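Local coordinates for methylated-DNA--protein-cysteine methyltransferase (PDB 1MGT) that repairs O6-methylguanine and O4-methylthymine in DNA by transferring the methyl group irreversibly to one of its own cysteines, inactivating itself in a suicide reaction, at residues G17-G22 against K38-L43; D42-L47 against I54-Q59. All blocks are in the same frame, centred on the assembly; numbering follows the deposited sequence.

Interaction 1: residues G17-G22 against K38-L43; sequences GVIFSG and KRIHDL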
ATOM      1  N   GLY A  17       9.378  -1.938   4.058  1.00 11.46           N
ATOM      2  CA  GLY A  17      10.427  -1.039   3.539  1.00 10.40           C
ATOM      3  C   GLY A  17       9.736   0.278   3.181  1.00 11.23           C
ATOM      4  O   GLY A  17       8.628   0.227   2.639  1.00 11.52           O
ATOM      5  N   VAL A  18      10.321   1.412   3.513  1.00  9.51           N
ATOM      6  CA  VAL A  18       9.732   2.706   3.212  1.00  9.64           C
ATOM      7  C   VAL A  18      10.781   3.595   2.498  1.00 11.21           C
ATOM      8  O   VAL A  18      11.887   3.738   3.018  1.00 12.04           O
ATOM      9  CB  VAL A  18       9.252   3.437   4.477  1.00  9.91           C
ATOM     10  CG1 VAL A  18       8.607   4.783   4.105  1.00 10.92           C
ATOM     11  CG2 VAL A  18       8.225   2.607   5.265  1.00 10.65           C
ATOM     12  N   ILE A  19      10.418   4.045   1.323  1.00 10.86           N
ATOM     13  CA  ILE A  19      11.281   4.951   0.549  1.00 10.47           C
ATOM     14  C   ILE A  19      10.786   6.332   0.946  1.00 12.38           C
ATOM     15  O   ILE A  19       9.561   6.591   0.911  1.00 10.50           O
ATOM     16  CB  ILE A  19      11.116   4.742  -0.949  1.00 10.08           C
ATOM     17  CG1 ILE A  19      11.425   3.274  -1.330  1.00 11.07           C
ATOM     18  CG2 ILE A  19      11.997   5.744  -1.684  1.00 11.53           C
ATOM     19  CD1 ILE A  19      11.218   3.002  -2.825  1.00 13.08           C
ATOM     20  N   PHE A  20      11.669   7.239   1.355  1.00 10.51           N
ATOM     21  CA  PHE A  20      11.177   8.548   1.773  1.00  9.70           C
ATOM     22  C   PHE A  20      12.234   9.630   1.526  1.00 13.52           C
ATOM     23  O   PHE A  20      13.418   9.318   1.387  1.00 11.38           O
ATOM     24  CB  PHE A  20      10.856   8.558   3.273  1.00 12.41           C
ATOM     25  CG  PHE A  20      12.025   8.294   4.184  1.00 14.19           C
ATOM     26  CD1 PHE A  20      12.666   9.378   4.801  1.00 17.01           C
ATOM     27  CD2 PHE A  20      12.474   7.026   4.432  1.00 13.93           C
ATOM     28  CE1 PHE A  20      13.748   9.156   5.644  1.00 17.33           C
ATOM     29  CE2 PHE A  20      13.562   6.799   5.263  1.00 15.20           C
ATOM     30  CZ  PHE A  20      14.196   7.869   5.885  1.00 15.64           C
ATOM     31  N   SER A  21      11.757  10.839   1.467  1.00 13.80           N
ATOM     32  CA  SER A  21      12.615  12.020   1.259  1.00 17.81           C
ATOM     33  C   SER A  21      11.805  13.190   1.813  1.00 20.40           C
ATOM     34  O   SER A  21      11.114  13.838   1.006  1.00 23.67           O
ATOM     35  CB  SER A  21      12.823  12.220  -0.239  1.00 21.42           C
ATOM     36  OG  SER A  21      13.659  13.342  -0.472  1.00 25.31           O
ATOM     37  N   GLY A  22      11.749  13.371   3.107  1.00 20.39           N
ATOM     38  CA  GLY A  22      10.899  14.536   3.553  1.00 23.03           C
ATOM     39  C   GLY A  22       9.513  14.007   3.942  1.00 24.10           C
ATOM     40  O   GLY A  22       9.010  14.313   5.029  1.00 27.86           O
ATOM     41  N   LYS A  38      13.251  -6.970  -3.750  1.00 13.64           N
ATOM     42  CA  LYS A  38      12.828  -7.011  -5.140  1.00 14.71           C
ATOM     43  C   LYS A  38      11.639  -6.065  -5.342  1.00 14.13           C
ATOM     44  O   LYS A  38      11.559  -5.363  -6.352  1.00 12.32           O
ATOM     45  CB  LYS A  38      12.427  -8.456  -5.505  1.00 17.81           C
ATOM     46  CG  LYS A  38      11.971  -8.561  -6.958  1.00 24.39           C
ATOM     47  CD  LYS A  38      11.397  -9.932  -7.259  1.00 28.20           C
ATOM     48  CE  LYS A  38      10.088  -9.835  -8.033  1.00 31.18           C
ATOM     49  NZ  LYS A  38      10.260  -9.171  -9.352  1.00 33.51           N
ATOM     50  N   ARG A  39      10.704  -6.045  -4.392  1.00 12.32           N
ATOM     51  CA  ARG A  39       9.537  -5.152  -4.504  1.00 12.89           C
ATOM     52  C   ARG A  39       9.932  -3.680  -4.376  1.00 11.45           C
ATOM     53  O   ARG A  39       9.350  -2.839  -5.064  1.00  9.95           O
ATOM     54  CB  ARG A  39       8.468  -5.502  -3.449  1.00 11.21           C
ATOM     55  CG  ARG A  39       7.898  -6.898  -3.767  1.00 14.17           C
ATOM     56  CD  ARG A  39       6.813  -7.264  -2.691  1.00 14.18           C
ATOM     57  NE  ARG A  39       6.323  -8.589  -3.152  1.00 14.84           N
ATOM     58  CZ  ARG A  39       5.654  -9.449  -2.397  1.00 15.43           C
ATOM     59  NH1 ARG A  39       5.361  -9.177  -1.133  1.00 13.35           N
ATOM     60  NH2 ARG A  39       5.290 -10.603  -2.973  1.00 15.15           N
ATOM     61  N   ILE A  40      10.915  -3.399  -3.535  1.00 10.49           N
ATOM     62  CA  ILE A  40      11.416  -2.030  -3.354  1.00 10.18           C
ATOM     63  C   ILE A  40      12.027  -1.567  -4.657  1.00 11.11           C
ATOM     64  O   ILE A  40      11.801  -0.441  -5.124  1.00 10.31           O
ATOM     65  CB  ILE A  40      12.400  -1.968  -2.165  1.00 11.54           C
ATOM     66  CG1 ILE A  40      11.655  -1.893  -0.830  1.00 11.55           C
ATOM     67  CG2 ILE A  40      13.366  -0.782  -2.292  1.00 11.21           C
ATOM     68  CD1 ILE A  40      10.865  -0.588  -0.656  1.00 13.67           C
ATOM     69  N   HIS A  41      12.792  -2.432  -5.346  1.00 11.10           N
ATOM     70  CA  HIS A  41      13.404  -2.075  -6.611  1.00 11.70           C
ATOM     71  C   HIS A  41      12.370  -1.883  -7.707  1.00 12.18           C
ATOM     72  O   HIS A  41      12.421  -0.943  -8.515  1.00 10.99           O
ATOM     73  CB  HIS A  41      14.422  -3.173  -7.027  1.00 13.46           C
ATOM     74  CG  HIS A  41      15.663  -3.020  -6.181  1.00 17.98           C
ATOM     75  ND1 HIS A  41      16.488  -1.907  -6.273  1.00 18.90           N
ATOM     76  CD2 HIS A  41      16.199  -3.826  -5.246  1.00 19.24           C
ATOM     77  CE1 HIS A  41      17.471  -2.059  -5.414  1.00 17.28           C
ATOM     78  NE2 HIS A  41      17.343  -3.188  -4.772  1.00 22.33           N
ATOM     79  N   ASP A  42      11.368  -2.785  -7.733  1.00 12.13           N
ATOM     80  CA  ASP A  42      10.307  -2.637  -8.747  1.00 14.09           C
ATOM     81  C   ASP A  42       9.580  -1.311  -8.538  1.00 12.40           C
ATOM     82  O   ASP A  42       9.217  -0.643  -9.506  1.00 12.96           O
ATOM     83  CB  ASP A  42       9.291  -3.790  -8.636  1.00 17.02           C
ATOM     84  CG  ASP A  42       9.783  -5.110  -9.180  1.00 21.60           C
ATOM     85  OD1 ASP A  42       9.180  -6.158  -8.840  1.00 24.66           O
ATOM     86  OD2 ASP A  42      10.764  -5.154  -9.937  1.00 23.90           O
ATOM     87  N   LEU A  43       9.319  -0.947  -7.280  1.00 10.72           N
ATOM     88  CA  LEU A  43       8.633   0.302  -6.954  1.00 12.26           C
ATOM     89  C   LEU A  43       9.500   1.508  -7.326  1.00 12.30           C
ATOM     90  O   LEU A  43       9.019   2.457  -7.913  1.00 11.53           O
ATOM     91  CB  LEU A  43       8.368   0.349  -5.446  1.00 13.62           C
ATOM     92  CG  LEU A  43       7.589   1.567  -4.905  1.00 17.07           C
ATOM     93  CD1 LEU A  43       6.292   1.757  -5.659  1.00 16.97           C
ATOM     94  CD2 LEU A  43       7.348   1.376  -3.423  1.00 18.29           C
TER
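Ile-40 of helix 33-49 lies against Ile-19 and Gly-17 of strand 12-20, part of the packing of a helix on the three-stranded antiparallel sheet in the RNase H-like N-terminal region of the methyltransferase. The strand and helix segments run at 27° to each other, with their axes 9.6 Å apart, a spacing filled by one layer of branched aliphatic side chains. The two isoleucines come from opposite sides and pass one another rather than meeting end on: Ile-19 CG1 lies 4.0 Å from Ile-40 CD1. Ile-40 bends at its second torsion (chi2 -66°), which brings CD1 over the strand backbone, 4.1 Å from the carbonyl O of Gly-17. Glycine suits this position because, lacking a side chain, it lets the isoleucine tip approach the main chain. Ile-19 is extended instead (chi2 178°), and its CD1 reaches past Ile-40 to CD2 of Leu-43 one helical turn later, 4.2 Å away. Leu-43 also touches Pro-134, so it faces the C-terminal half as well as the sheet. Charged residues occupy other faces of the helix. Arg-39 forms a salt bridge with Glu-159 of helix 157-166, while Lys-38 and Asp-42, four residues apart, make an intrahelical ion pair; both fit the ion-pair stabilisation of this hyperthermophilic protein. In the second pair, Lys-38 NZ approaches the syn lone pair of Asp-42 OD1 at 3.2 Å.

Interaction 2: residues D42-L47 against I54-Q59; sequences DLAEHL and ISLDVQ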
ATOM      1  N   ASP A  42      11.368  -2.785  -7.733  1.00 12.13           N
ATOM      2  CA  ASP A  42      10.307  -2.637  -8.747  1.00 14.09           C
ATOM      3  C   ASP A  42       9.580  -1.311  -8.538  1.00 12.40           C
ATOM      4  O   ASP A  42       9.217  -0.643  -9.506  1.00 12.96           O
ATOM      5  CB  ASP A  42       9.291  -3.790  -8.636  1.00 17.02           C
ATOM      6  CG  ASP A  42       9.783  -5.110  -9.180  1.00 21.60           C
ATOM      7  OD1 ASP A  42       9.180  -6.158  -8.840  1.00 24.66           O
ATOM      8  OD2 ASP A  42      10.764  -5.154  -9.937  1.00 23.90           O
ATOM      9  N   LEU A  43       9.319  -0.947  -7.280  1.00 10.72           N
ATOM     10  CA  LEU A  43       8.633   0.302  -6.954  1.00 12.26           C
ATOM     11  C   LEU A  43       9.500   1.508  -7.326  1.00 12.30           C
ATOM     12  O   LEU A  43       9.019   2.457  -7.913  1.00 11.53           O
ATOM     13  CB  LEU A  43       8.368   0.349  -5.446  1.00 13.62           C
ATOM     14  CG  LEU A  43       7.589   1.567  -4.905  1.00 17.07           C
ATOM     15  CD1 LEU A  43       6.292   1.757  -5.659  1.00 16.97           C
ATOM     16  CD2 LEU A  43       7.348   1.376  -3.423  1.00 18.29           C
ATOM     17  N   ALA A  44      10.801   1.431  -7.029  1.00 12.63           N
ATOM     18  CA  ALA A  44      11.692   2.564  -7.378  1.00 12.63           C
ATOM     19  C   ALA A  44      11.769   2.762  -8.892  1.00 11.58           C
ATOM     20  O   ALA A  44      11.882   3.903  -9.374  1.00 12.66           O
ATOM     21  CB  ALA A  44      13.086   2.230  -6.836  1.00 12.69           C
ATOM     22  N   GLU A  45      11.740   1.709  -9.670  1.00 12.81           N
ATOM     23  CA  GLU A  45      11.811   1.759 -11.118  1.00 15.57           C
ATOM     24  C   GLU A  45      10.541   2.431 -11.661  1.00 15.37           C
ATOM     25  O   GLU A  45      10.609   3.261 -12.555  1.00 13.01           O
ATOM     26  CB  GLU A  45      11.999   0.400 -11.756  1.00 20.57           C
ATOM     27  CG  GLU A  45      12.486   0.442 -13.198  1.00 30.09           C
ATOM     28  CD  GLU A  45      13.956   0.837 -13.305  1.00 33.66           C
ATOM     29  OE1 GLU A  45      14.785   0.390 -12.476  1.00 36.26           O
ATOM     30  OE2 GLU A  45      14.285   1.609 -14.236  1.00 37.31           O
ATOM     31  N   HIS A  46       9.400   2.031 -11.100  1.00 11.55           N
ATOM     32  CA  HIS A  46       8.136   2.625 -11.503  1.00 14.42           C
ATOM     33  C   HIS A  46       8.093   4.118 -11.167  1.00 13.33           C
ATOM     34  O   HIS A  46       7.721   4.912 -12.017  1.00 14.57           O
ATOM     35  CB  HIS A  46       6.993   1.876 -10.784  1.00 16.89           C
ATOM     36  CG  HIS A  46       5.701   2.642 -10.842  1.00 20.57           C
ATOM     37  ND1 HIS A  46       4.946   2.690 -11.992  1.00 22.75           N
ATOM     38  CD2 HIS A  46       5.048   3.389  -9.922  1.00 22.55           C
ATOM     39  CE1 HIS A  46       3.875   3.427 -11.787  1.00 22.23           C
ATOM     40  NE2 HIS A  46       3.913   3.861 -10.549  1.00 23.20           N
ATOM     41  N   LEU A  47       8.464   4.513  -9.954  1.00 11.20           N
ATOM     42  CA  LEU A  47       8.435   5.926  -9.583  1.00 11.94           C
ATOM     43  C   LEU A  47       9.467   6.738 -10.395  1.00 11.12           C
ATOM     44  O   LEU A  47       9.188   7.859 -10.801  1.00 10.54           O
ATOM     45  CB  LEU A  47       8.731   6.097  -8.099  1.00 12.20           C
ATOM     46  CG  LEU A  47       7.660   5.514  -7.136  1.00 12.58           C
ATOM     47  CD1 LEU A  47       8.158   5.500  -5.715  1.00 14.85           C
ATOM     48  CD2 LEU A  47       6.403   6.378  -7.281  1.00 14.35           C
ATOM     49  N   ILE A  54      14.748   9.177  -6.530  1.00 14.61           N
ATOM     50  CA  ILE A  54      14.859   8.225  -5.474  1.00 15.78           C
ATOM     51  C   ILE A  54      16.305   7.848  -5.114  1.00 16.30           C
ATOM     52  O   ILE A  54      17.089   7.595  -6.027  1.00 17.60           O
ATOM     53  CB  ILE A  54      14.228   6.860  -5.944  1.00 17.23           C
ATOM     54  CG1 ILE A  54      12.771   7.030  -6.383  1.00 19.78           C
ATOM     55  CG2 ILE A  54      14.300   5.835  -4.824  1.00 19.01           C
ATOM     56  CD1 ILE A  54      11.862   7.499  -5.273  1.00 18.46           C
ATOM     57  N   SER A  55      16.572   7.719  -3.838  1.00 16.10           N
ATOM     58  CA  SER A  55      17.828   7.309  -3.278  1.00 16.95           C
ATOM     59  C   SER A  55      17.542   6.127  -2.319  1.00 15.70           C
ATOM     60  O   SER A  55      16.730   6.315  -1.427  1.00 15.36           O
ATOM     61  CB  SER A  55      18.512   8.422  -2.447  1.00 16.90           C
ATOM     62  OG  SER A  55      19.861   7.980  -2.336  1.00 26.04           O
ATOM     63  N   LEU A  56      18.201   5.009  -2.507  1.00 12.46           N
ATOM     64  CA  LEU A  56      17.980   3.844  -1.681  1.00 13.39           C
ATOM     65  C   LEU A  56      19.048   3.587  -0.633  1.00 13.40           C
ATOM     66  O   LEU A  56      19.238   2.435  -0.208  1.00 12.77           O
ATOM     67  CB  LEU A  56      17.689   2.610  -2.523  1.00 12.38           C
ATOM     68  CG  LEU A  56      16.471   2.719  -3.461  1.00 13.57           C
ATOM     69  CD1 LEU A  56      16.360   1.450  -4.280  1.00 15.43           C
ATOM     70  CD2 LEU A  56      15.189   2.945  -2.644  1.00 13.87           C
ATOM     71  N   ASP A  57      19.714   4.656  -0.223  1.00 12.61           N
ATOM     72  CA  ASP A  57      20.694   4.539   0.865  1.00 13.99           C
ATOM     73  C   ASP A  57      19.877   4.236   2.139  1.00 14.28           C
ATOM     74  O   ASP A  57      18.875   4.935   2.435  1.00 15.22           O
ATOM     75  CB  ASP A  57      21.445   5.836   1.077  1.00 11.52           C
ATOM     76  CG  ASP A  57      20.596   7.083   1.079  1.00 15.01           C
ATOM     77  OD1 ASP A  57      19.849   7.336   0.100  1.00 14.87           O
ATOM     78  OD2 ASP A  57      20.684   7.837   2.053  1.00 16.62           O
ATOM     79  N   VAL A  58      20.305   3.259   2.894  1.00 14.65           N
ATOM     80  CA  VAL A  58      19.591   2.869   4.113  1.00 16.38           C
ATOM     81  C   VAL A  58      19.846   3.808   5.260  1.00 18.39           C
ATOM     82  O   VAL A  58      20.975   4.073   5.672  1.00 17.78           O
ATOM     83  CB  VAL A  58      19.937   1.419   4.505  1.00 16.60           C
ATOM     84  CG1 VAL A  58      19.174   0.967   5.747  1.00 19.04           C
ATOM     85  CG2 VAL A  58      19.694   0.496   3.331  1.00 15.18           C
ATOM     86  N   GLN A  59      18.763   4.348   5.816  1.00 17.92           N
ATOM     87  CA  GLN A  59      18.781   5.279   6.918  1.00 18.32           C
ATOM     88  C   GLN A  59      17.704   4.913   7.954  1.00 20.85           C
ATOM     89  O   GLN A  59      16.633   4.414   7.614  1.00 20.14           O
ATOM     90  CB  GLN A  59      18.505   6.704   6.426  1.00 19.02           C
ATOM     91  CG  GLN A  59      19.389   7.238   5.300  1.00 19.85           C
ATOM     92  CD  GLN A  59      20.851   7.387   5.695  1.00 21.00           C
ATOM     93  OE1 GLN A  59      21.181   7.443   6.873  1.00 22.21           O
ATOM     94  NE2 GLN A  59      21.761   7.446   4.720  1.00 20.31           N
TER
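Ile-54 packs against Ala-44 and Leu-47 where the loop that follows helix 33-49 passes beside it before leading away, adding a third wall to the helix-on-sheet packing of the RNase H-like N-terminal region. Followed outward from CB, the Ile-54 side chain splits into two arms that serve different helix residues. The short arm, CG2, faces Ala-44, with 4.3 Å between Ile-54 CG2 and Ala-44 CB; it also touches Ile-19 of strand 12-20, so this methyl sits between helix and sheet. The longer arm runs through CG1, and the turn at chi2 (-62°) carries CD1 to Leu-47, where Ile-54 CD1 and Leu-47 CD1 are 4.2 Å apart. A beta-branched residue suits the place because its two arms reach helix positions three residues apart, on the same face. Ala-44, being small, lets the loop come close to the helix: its single methyl serves a second partner, Leu-56, whose CD1 stands 4.2 Å from Ala-44 CB. Leu-47 is the buried side of the contact and also touches Val-52 of the intervening loop. The contact between the segments is wholly apolar, with no hydrogen bond across it; polar groups brace the loop instead. Backbone bonds tie Ser-55 to Met-1, and Asp-57 and Gln-59 to Leu-2, fastening the loop beside the N-terminal strand. Within the loop, the Asp-57 carboxylate accepts from two side chains: Ser-55 OG donates to OD1, and Gln-59 NE2 donates to the anti lone pair of OD2 at 2.9 Å.

Interactions 1 and 2 are neighbours in one packed layer, their centres about 4 Å apart, and both use helix 33-49, sharing Asp-42 and Leu-43. In chain order, strand 12-20 comes first, then the helix, then loop 54-59, so the helix is covered first by the sheet and farther along by the loop that follows it. The two contacts touch directly: Leu-56 CD2 lies 4.0 Å from Ile-19 CD1, and Leu-56 CD1 lies 3.9 Å from His-41 CE1. Sheet, helix and loop of the N-terminal region thus form one continuous apolar packing, with interaction 1 nearer Cys-141, the inferred methyl-accepting nucleophile, about 11 Å from Leu-43 between side chains.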